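Local coordinates for glutamine cyclotransferase (Zymomonas mobilis, PDB 3NOL), which catalyses the cyclisation of N-terminal glutamine to pyroglutamate, with release of ammonia, using a beta-propeller that carries a calcium ion, at residues Thr133-Gln137 against Tyr138-Ser142; Leu177-Asp181 against Gly182-Ala186; Gly218-Pro221 against Ser222-Val226. All coordinates share one frame; numbering follows the deposited sequence.

Contact 1: residues Thr133-Gln137 against Tyr138-Ser142; sequences THNDQ and YLIMS
N135 reaches across the bend to Y138, and its side chain can be followed outward atom by atom. CB leaves the backbone beside W179, a residue of the neighbouring hairpin. CG then sits between the backbone N and the carbonyl carbon (chi1 62°), which folds the amide back over the turn. OD1 is gripped twice. The backbone N of Y138 points at OD1 nearly along the C=O axis, at 2.9 Å, while Q137 N comes in from above the amide plane, 3.0 Å from the same oxygen. N135 ND2 ends near the delta methyl of I140, 4.2 Å from CD1. Without this amide, as with an alanine here, the N-H groups of Q137 and Y138 would probably lose their shared acceptor and the bend would be freer to shift. The main-chain oxygen of N135 has a partner of its own: H134 ND1 donates to it at 2.8 Å, the oxygen lying in the plane of the imidazole. At the far end of that ring, NE2 bonds to D94.

Within the same bend, Q137 CB sits over one face of the Y138 ring, offset toward the rim, 3.9 Å from the centroid, as a CH-pi contact. N135 N donates back to Y138 O, and T133 and I140 exchange two backbone hydrogen bonds, their side chains lying side by side. CB of H134 rests on CD2 of L139 (3.9 Å). The whole is a beta hairpin whose connection is pinned by an Asx turn, at the inner edge of a propeller blade, with T133 near the bound calcium.

Contact 2: residues Leu177-Asp181 against Gly182-Ala186; sequences LEWVD and GEIFA. With CA (calcium ion), chain B; SO4 (sulfate ion), chain D.
Strands 177-180 and 183-186 run antiparallel, 151° between their directions, with E178-F185 and V180-E183 as hydrogen-bonded pairs. They form a beta hairpin with a two-residue loop, closed by a type I' turn from V180 to E183. D181 and G182 take the two left-handed corner positions; a CB on G182 would collide with the carbonyl oxygen of D181.

On one side of the sheet V180 meets F185 at about a right angle: V180 CB lies over the centre of the F185 ring, 3.8 Å from the centroid, a CH-pi contact. The opposite side carries L177, W179, I184 and A186. CD2 of L177 presses on CB of A186 at 3.4 Å, tighter than ordinary van der Waals contact. W179 holds CG anti to its main-chain nitrogen (chi1 -176°), laying the indole back along the hairpin. One ring face then lies over the backbone of G182 and E183, and CZ2 comes within 3.4 Å of G182 CA. CE3 meets CG1 of I184, while NE1 donates to O3 of a sulfate at 3.0 Å. That sulfate, probably from the crystallisation liquor, is also bound by K234.

At the other end the hairpin helps to hold the calcium ion, together with F48, E176, I230 and a water. The side chain of E178 bends at chi2 (69°), which brings OE2 to the calcium at 2.3 Å, next to L177 O at 2.4 Å.

Contact 3: residues Gly218-Pro221 against Ser222-Val226; sequences GPLP and SPIDV
I224 turns its side chain back toward P221 and L220, and its delta carbon does most of the touching. The chi1 of -166° swings CG1 opposite the backbone N, and with chi2 also extended the chain reaches back across the bend at a slant to the P221 ring. CD1 arrives 3.9 Å from P221 CD, the ring carbon next to the proline nitrogen. The same methyl also meets L220, whose CD2 lies 4.1 Å away, again with the two side chains set obliquely. Nearer the backbone, CB of I224 stands 3.8 Å from P221 O. The pyrrolidine ring of P221 has other neighbours as well: its CG approaches P223 O at 3.7 Å, with CB only slightly farther from that oxygen.

What brings I224 round is the cis peptide bond between S222 and P223. The backbone angles at these two residues fit a type VIb turn from P221 to I224, and the two end CA atoms are 5.9 Å apart. No hydrogen bond joins 218-221 to 222-226, so the bend is shaped by the cis proline and by light apolar contact. It lies in the surface loop between strands 204-209 and 227-233, which carries the chain from one propeller blade to the next.

Elsewhere in the chain, P221 touches T41 and I224 touches W246. Past the bend, the main-chain oxygen of D225 accepts from the indole N-H of W246. The D225 carboxylate turns to the following peptide, where OD1 accepts from V226 N at 2.7 Å through its anti lone pair.

The three contacts follow one another along the chain, and none nests in or crosses another. Contact 1 closes first, turning strand 132-134 into 139-141 at the start of one blade. Contact 2 does the same for strands 177-180 and 183-188 of a later blade. Folding brings these two hairpins side by side near the calcium: T133 OG1 lies 3.1 Å from W179 N, a probable hydrogen bond, and N135 packs on the W179 ring. Contact 3 bends the loop that leads on to strand 227-233. It sits on the other side of the chain's centre, with its own centre about 26 Å from that of contact 2, and touches neither hairpin.

Contact 1: residues Thr133-Gln137 against Tyr138-Ser142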
loop_
_atom_site.group_PDB
_atom_site.type_symbol
_atom_site.label_atom_id
_atom_site.label_comp_id
_atom_site.label_asym_id
_atom_site.label_seq_id
_atom_site.Cartn_x
_atom_site.Cartn_y
_atom_site.Cartn_z
ATOM N N THR A 133 -2.956 5.887 -1.750
ATOM C CA THR A 133 -1.735 6.455 -2.348
ATOM C C THR A 133 -2.120 7.851 -2.894
ATOM O O THR A 133 -3.221 8.362 -2.592
ATOM C CB THR A 133 -1.105 5.498 -3.447
ATOM O OG1 THR A 133 0.178 5.999 -3.872
ATOM C CG2 THR A 133 -2.041 5.354 -4.670
ATOM N N HIS A 134 -1.244 8.454 -3.693
ATOM C CA HIS A 134 -1.539 9.755 -4.271
ATOM C C HIS A 134 -0.763 9.978 -5.548
ATOM O O HIS A 134 0.253 9.337 -5.774
ATOM C CB HIS A 134 -1.254 10.886 -3.276
ATOM C CG HIS A 134 0.197 11.210 -3.094
ATOM N ND1 HIS A 134 0.873 12.088 -3.921
ATOM C CD2 HIS A 134 1.090 10.809 -2.160
ATOM C CE1 HIS A 134 2.118 12.226 -3.493
ATOM N NE2 HIS A 134 2.279 11.451 -2.433
ATOM N N ASN A 135 -1.263 10.884 -6.382
ATOM C CA ASN A 135 -0.454 11.386 -7.483
ATOM C C ASN A 135 -0.254 12.895 -7.223
ATOM O O ASN A 135 -0.370 13.347 -6.083
ATOM C CB ASN A 135 -1.076 11.017 -8.845
ATOM C CG ASN A 135 -2.468 11.633 -9.069
ATOM O OD1 ASN A 135 -2.897 12.547 -8.349
ATOM N ND2 ASN A 135 -3.189 11.113 -10.078
ATOM N N ASP A 136 0.055 13.675 -8.250
ATOM C CA ASP A 136 0.387 15.079 -8.002
ATOM C C ASP A 136 -0.838 15.938 -7.623
ATOM O O ASP A 136 -0.678 17.047 -7.092
ATOM C CB ASP A 136 1.123 15.690 -9.203
ATOM C CG ASP A 136 2.521 15.103 -9.419
ATOM O OD1 ASP A 136 3.107 14.478 -8.493
ATOM O OD2 ASP A 136 3.047 15.301 -10.540
ATOM N N GLN A 137 -2.044 15.424 -7.895
ATOM C CA GLN A 137 -3.293 16.189 -7.692
ATOM C C GLN A 137 -4.290 15.602 -6.686
ATOM O O GLN A 137 -5.063 16.345 -6.087
ATOM C CB GLN A 137 -4.031 16.364 -9.014
ATOM C CG GLN A 137 -3.366 17.322 -9.995
ATOM C CD GLN A 137 -4.205 17.492 -11.243
ATOM O OE1 GLN A 137 -4.901 18.494 -11.403
ATOM N NE2 GLN A 137 -4.188 16.479 -12.113
ATOM N N TYR A 138 -4.304 14.276 -6.551
ATOM C CA TYR A 138 -5.324 13.576 -5.747
ATOM C C TYR A 138 -4.769 12.466 -4.874
ATOM O O TYR A 138 -3.753 11.854 -5.212
ATOM C CB TYR A 138 -6.364 12.917 -6.664
ATOM C CG TYR A 138 -6.965 13.845 -7.673
ATOM C CD1 TYR A 138 -7.846 14.855 -7.279
ATOM C CD2 TYR A 138 -6.649 13.717 -9.026
ATOM C CE1 TYR A 138 -8.398 15.720 -8.205
ATOM C CE2 TYR A 138 -7.196 14.577 -9.972
ATOM C CZ TYR A 138 -8.068 15.570 -9.561
ATOM O OH TYR A 138 -8.599 16.418 -10.518
ATOM N N LEU A 139 -5.465 12.207 -3.768
ATOM C CA LEU A 139 -5.322 10.941 -3.042
ATOM C C LEU A 139 -6.176 9.920 -3.766
ATOM O O LEU A 139 -7.227 10.260 -4.306
ATOM C CB LEU A 139 -5.811 11.085 -1.602
ATOM C CG LEU A 139 -4.830 11.916 -0.750
ATOM C CD1 LEU A 139 -5.515 12.710 0.409
ATOM C CD2 LEU A 139 -3.615 11.097 -0.241
ATOM N N ILE A 140 -5.765 8.658 -3.703
ATOM C CA ILE A 140 -6.462 7.613 -4.425
ATOM C C ILE A 140 -6.640 6.470 -3.442
ATOM O O ILE A 140 -5.654 5.991 -2.862
ATOM C CB ILE A 140 -5.664 7.130 -5.643
ATOM C CG1 ILE A 140 -5.316 8.295 -6.589
ATOM C CG2 ILE A 140 -6.441 6.000 -6.356
ATOM C CD1 ILE A 140 -4.226 7.906 -7.560
ATOM N N MET A 141 -7.891 6.076 -3.222
ATOM C CA MET A 141 -8.211 5.063 -2.233
ATOM C C MET A 141 -8.954 3.852 -2.823
ATOM O O MET A 141 -9.864 4.009 -3.653
ATOM C CB MET A 141 -9.008 5.672 -1.068
ATOM C CG MET A 141 -10.442 6.028 -1.328
ATOM S SD MET A 141 -11.222 6.717 0.179
ATOM C CE MET A 141 -11.434 5.295 1.231
ATOM N N SER A 142 -8.535 2.663 -2.392
ATOM C CA SER A 142 -9.244 1.408 -2.676
ATOM C C SER A 142 -10.032 0.995 -1.418
ATOM O O SER A 142 -9.845 1.574 -0.327
ATOM C CB SER A 142 -8.248 0.297 -3.029
ATOM O OG SER A 142 -7.336 0.073 -1.949
#

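Contact 2: residues Leu177-Asp181 against Gly182-Ala186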
loop_
_atom_site.group_PDB
_atom_site.type_symbol
_atom_site.label_atom_id
_atom_site.label_comp_id
_atom_site.label_asym_id
_atom_site.label_seq_id
_atom_site.Cartn_x
_atom_site.Cartn_y
_atom_site.Cartn_z
ATOM N N LEU A 177 -2.138 0.190 -2.299
ATOM C CA LEU A 177 -1.948 0.874 -3.585
ATOM C C LEU A 177 -0.608 1.577 -3.617
ATOM O O LEU A 177 -0.077 1.953 -2.557
ATOM C CB LEU A 177 -3.014 1.949 -3.792
ATOM C CG LEU A 177 -4.487 1.535 -3.796
ATOM C CD1 LEU A 177 -5.350 2.758 -4.134
ATOM C CD2 LEU A 177 -4.668 0.405 -4.813
ATOM N N GLU A 178 -0.113 1.799 -4.835
ATOM C CA GLU A 178 1.011 2.716 -5.035
ATOM C C GLU A 178 0.974 3.346 -6.427
ATOM O O GLU A 178 0.848 2.626 -7.414
ATOM C CB GLU A 178 2.359 2.004 -4.829
ATOM C CG GLU A 178 3.512 3.010 -4.737
ATOM C CD GLU A 178 3.469 3.838 -3.449
ATOM O OE1 GLU A 178 4.079 4.926 -3.446
ATOM O OE2 GLU A 178 2.837 3.410 -2.433
ATOM N N TRP A 179 1.076 4.678 -6.490
ATOM C CA TRP A 179 1.239 5.377 -7.781
ATOM C C TRP A 179 2.677 5.185 -8.242
ATOM O O TRP A 179 3.626 5.563 -7.537
ATOM C CB TRP A 179 0.974 6.860 -7.573
ATOM C CG TRP A 179 1.021 7.652 -8.818
ATOM C CD1 TRP A 179 2.067 8.419 -9.270
ATOM C CD2 TRP A 179 -0.038 7.819 -9.763
ATOM N NE1 TRP A 179 1.727 9.030 -10.459
ATOM C CE2 TRP A 179 0.442 8.679 -10.789
ATOM C CE3 TRP A 179 -1.334 7.306 -9.863
ATOM C CZ2 TRP A 179 -0.350 9.061 -11.889
ATOM C CZ3 TRP A 179 -2.125 7.691 -10.966
ATOM C CH2 TRP A 179 -1.620 8.545 -11.967
ATOM N N VAL A 180 2.851 4.556 -9.399
ATOM C CA VAL A 180 4.176 4.276 -9.920
ATOM C C VAL A 180 4.261 4.744 -11.374
ATOM O O VAL A 180 3.662 4.136 -12.273
ATOM C CB VAL A 180 4.531 2.760 -9.785
ATOM C CG1 VAL A 180 5.946 2.442 -10.335
ATOM C CG2 VAL A 180 4.386 2.272 -8.334
ATOM N N ASP A 181 4.967 5.858 -11.569
ATOM C CA ASP A 181 5.225 6.413 -12.906
ATOM C C ASP A 181 3.960 6.456 -13.792
ATOM O O ASP A 181 3.968 5.972 -14.917
ATOM C CB ASP A 181 6.373 5.641 -13.572
ATOM C CG ASP A 181 7.729 5.935 -12.926
ATOM O OD1 ASP A 181 7.800 6.686 -11.914
ATOM O OD2 ASP A 181 8.728 5.389 -13.438
ATOM N N GLY A 182 2.886 7.038 -13.258
ATOM C CA GLY A 182 1.684 7.333 -14.044
ATOM C C GLY A 182 0.659 6.213 -14.030
ATOM O O GLY A 182 -0.420 6.363 -14.614
ATOM N N GLU A 183 0.994 5.098 -13.364
ATOM C CA GLU A 183 0.070 3.975 -13.196
ATOM C C GLU A 183 -0.321 3.746 -11.733
ATOM O O GLU A 183 0.440 4.063 -10.811
ATOM C CB GLU A 183 0.678 2.686 -13.773
ATOM C CG GLU A 183 0.912 2.782 -15.258
ATOM C CD GLU A 183 1.314 1.475 -15.904
ATOM O OE1 GLU A 183 1.796 0.565 -15.206
ATOM O OE2 GLU A 183 1.146 1.376 -17.142
ATOM N N ILE A 184 -1.501 3.171 -11.526
ATOM C CA ILE A 184 -1.856 2.741 -10.168
ATOM C C ILE A 184 -1.514 1.250 -10.037
ATOM O O ILE A 184 -2.074 0.420 -10.754
ATOM C CB ILE A 184 -3.365 2.987 -9.843
ATOM C CG1 ILE A 184 -3.744 4.472 -10.011
ATOM C CG2 ILE A 184 -3.704 2.416 -8.434
ATOM C CD1 ILE A 184 -5.203 4.683 -10.213
ATOM N N PHE A 185 -0.554 0.922 -9.177
ATOM C CA PHE A 185 -0.279 -0.483 -8.825
ATOM C C PHE A 185 -1.172 -0.850 -7.627
ATOM O O PHE A 185 -1.266 -0.076 -6.659
ATOM C CB PHE A 185 1.176 -0.659 -8.406
ATOM C CG PHE A 185 2.191 -0.667 -9.570
ATOM C CD1 PHE A 185 1.918 -0.037 -10.804
ATOM C CD2 PHE A 185 3.425 -1.280 -9.383
ATOM C CE1 PHE A 185 2.872 -0.034 -11.848
ATOM C CE2 PHE A 185 4.404 -1.285 -10.404
ATOM C CZ PHE A 185 4.122 -0.655 -11.646
ATOM N N ALA A 186 -1.792 -2.030 -7.667
ATOM C CA ALA A 186 -2.629 -2.459 -6.536
ATOM C C ALA A 186 -2.400 -3.909 -6.185
ATOM O O ALA A 186 -2.373 -4.762 -7.081
ATOM C CB ALA A 186 -4.108 -2.270 -6.857
HETATM CA CA CA B . 1.713 1.982 -0.988
HETATM S S SO4 D . 4.416 10.528 -12.122
HETATM O O1 SO4 D . 5.607 11.339 -12.388
HETATM O O2 SO4 D . 4.807 9.188 -11.699
HETATM O O3 SO4 D . 3.647 11.189 -11.069
HETATM O O4 SO4 D . 3.599 10.415 -13.337
HETATM O O HOH W 1 4.322 2.313 -14.266
HETATM O O HOH W 2 0.820 4.075 -0.241
#

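Contact 3: residues Gly218-Pro221 against Ser222-Val226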
loop_
_atom_site.group_PDB
_atom_site.type_symbol
_atom_site.label_atom_id
_atom_site.label_comp_id
_atom_site.label_asym_id
_atom_site.label_seq_id
_atom_site.Cartn_x
_atom_site.Cartn_y
_atom_site.Cartn_z
ATOM N N GLY A 218 14.107 -16.465 2.701
ATOM C CA GLY A 218 14.753 -17.100 3.856
ATOM C C GLY A 218 13.749 -17.791 4.785
ATOM O O GLY A 218 12.580 -17.978 4.427
ATOM N N PRO A 219 14.199 -18.192 5.991
ATOM C CA PRO A 219 13.301 -18.940 6.881
ATOM C C PRO A 219 12.015 -18.153 7.151
ATOM O O PRO A 219 12.081 -16.958 7.448
ATOM C CB PRO A 219 14.123 -19.089 8.178
ATOM C CG PRO A 219 15.545 -18.936 7.751
ATOM C CD PRO A 219 15.529 -17.969 6.595
ATOM N N LEU A 220 10.865 -18.820 7.046
ATOM C CA LEU A 220 9.568 -18.155 7.240
ATOM C C LEU A 220 9.048 -18.245 8.668
ATOM O O LEU A 220 9.279 -19.265 9.338
ATOM C CB LEU A 220 8.510 -18.759 6.295
ATOM C CG LEU A 220 8.788 -18.790 4.785
ATOM C CD1 LEU A 220 7.630 -19.468 4.052
ATOM C CD2 LEU A 220 9.033 -17.366 4.229
ATOM N N PRO A 221 8.310 -17.201 9.130
ATOM C CA PRO A 221 7.690 -17.290 10.448
ATOM C C PRO A 221 6.461 -18.173 10.336
ATOM O O PRO A 221 5.959 -18.417 9.230
ATOM C CB PRO A 221 7.247 -15.843 10.740
ATOM C CG PRO A 221 6.987 -15.244 9.368
ATOM C CD PRO A 221 7.968 -15.937 8.435
ATOM N N SER A 222 5.979 -18.640 11.475
ATOM C CA SER A 222 4.658 -19.209 11.538
ATOM C C SER A 222 3.939 -18.492 12.678
ATOM O O SER A 222 4.427 -18.467 13.815
ATOM C CB SER A 222 4.708 -20.722 11.751
ATOM O OG SER A 222 3.412 -21.281 11.602
ATOM N N PRO A 223 2.792 -17.874 12.378
ATOM C CA PRO A 223 2.081 -17.834 11.109
ATOM C C PRO A 223 2.669 -16.845 10.107
ATOM O O PRO A 223 3.501 -16.008 10.470
ATOM C CB PRO A 223 0.690 -17.353 11.520
ATOM C CG PRO A 223 0.931 -16.508 12.679
ATOM C CD PRO A 223 2.081 -17.116 13.426
ATOM N N ILE A 224 2.223 -16.951 8.861
ATOM C CA ILE A 224 2.528 -15.944 7.832
ATOM C C ILE A 224 1.233 -15.637 7.068
ATOM O O ILE A 224 0.330 -16.471 7.015
ATOM C CB ILE A 224 3.670 -16.395 6.896
ATOM C CG1 ILE A 224 4.213 -15.203 6.069
ATOM C CG2 ILE A 224 3.208 -17.552 5.984
ATOM C CD1 ILE A 224 5.547 -15.483 5.408
ATOM N N ASP A 225 1.136 -14.434 6.508
ATOM C CA ASP A 225 -0.115 -13.947 5.926
ATOM C C ASP A 225 0.191 -13.468 4.467
ATOM O O ASP A 225 1.225 -13.868 3.855
ATOM C CB ASP A 225 -0.706 -12.871 6.869
ATOM C CG ASP A 225 -2.208 -12.643 6.711
ATOM O OD1 ASP A 225 -2.674 -12.230 5.646
ATOM O OD2 ASP A 225 -2.943 -12.801 7.707
ATOM N N VAL A 226 -0.694 -12.645 3.910
ATOM C CA VAL A 226 -0.701 -12.429 2.453
ATOM C C VAL A 226 0.201 -11.310 1.954
ATOM O O VAL A 226 0.533 -10.378 2.688
ATOM C CB VAL A 226 -2.148 -12.178 1.889
ATOM C CG1 VAL A 226 -3.047 -13.352 2.177
ATOM C CG2 VAL A 226 -2.744 -10.918 2.442
#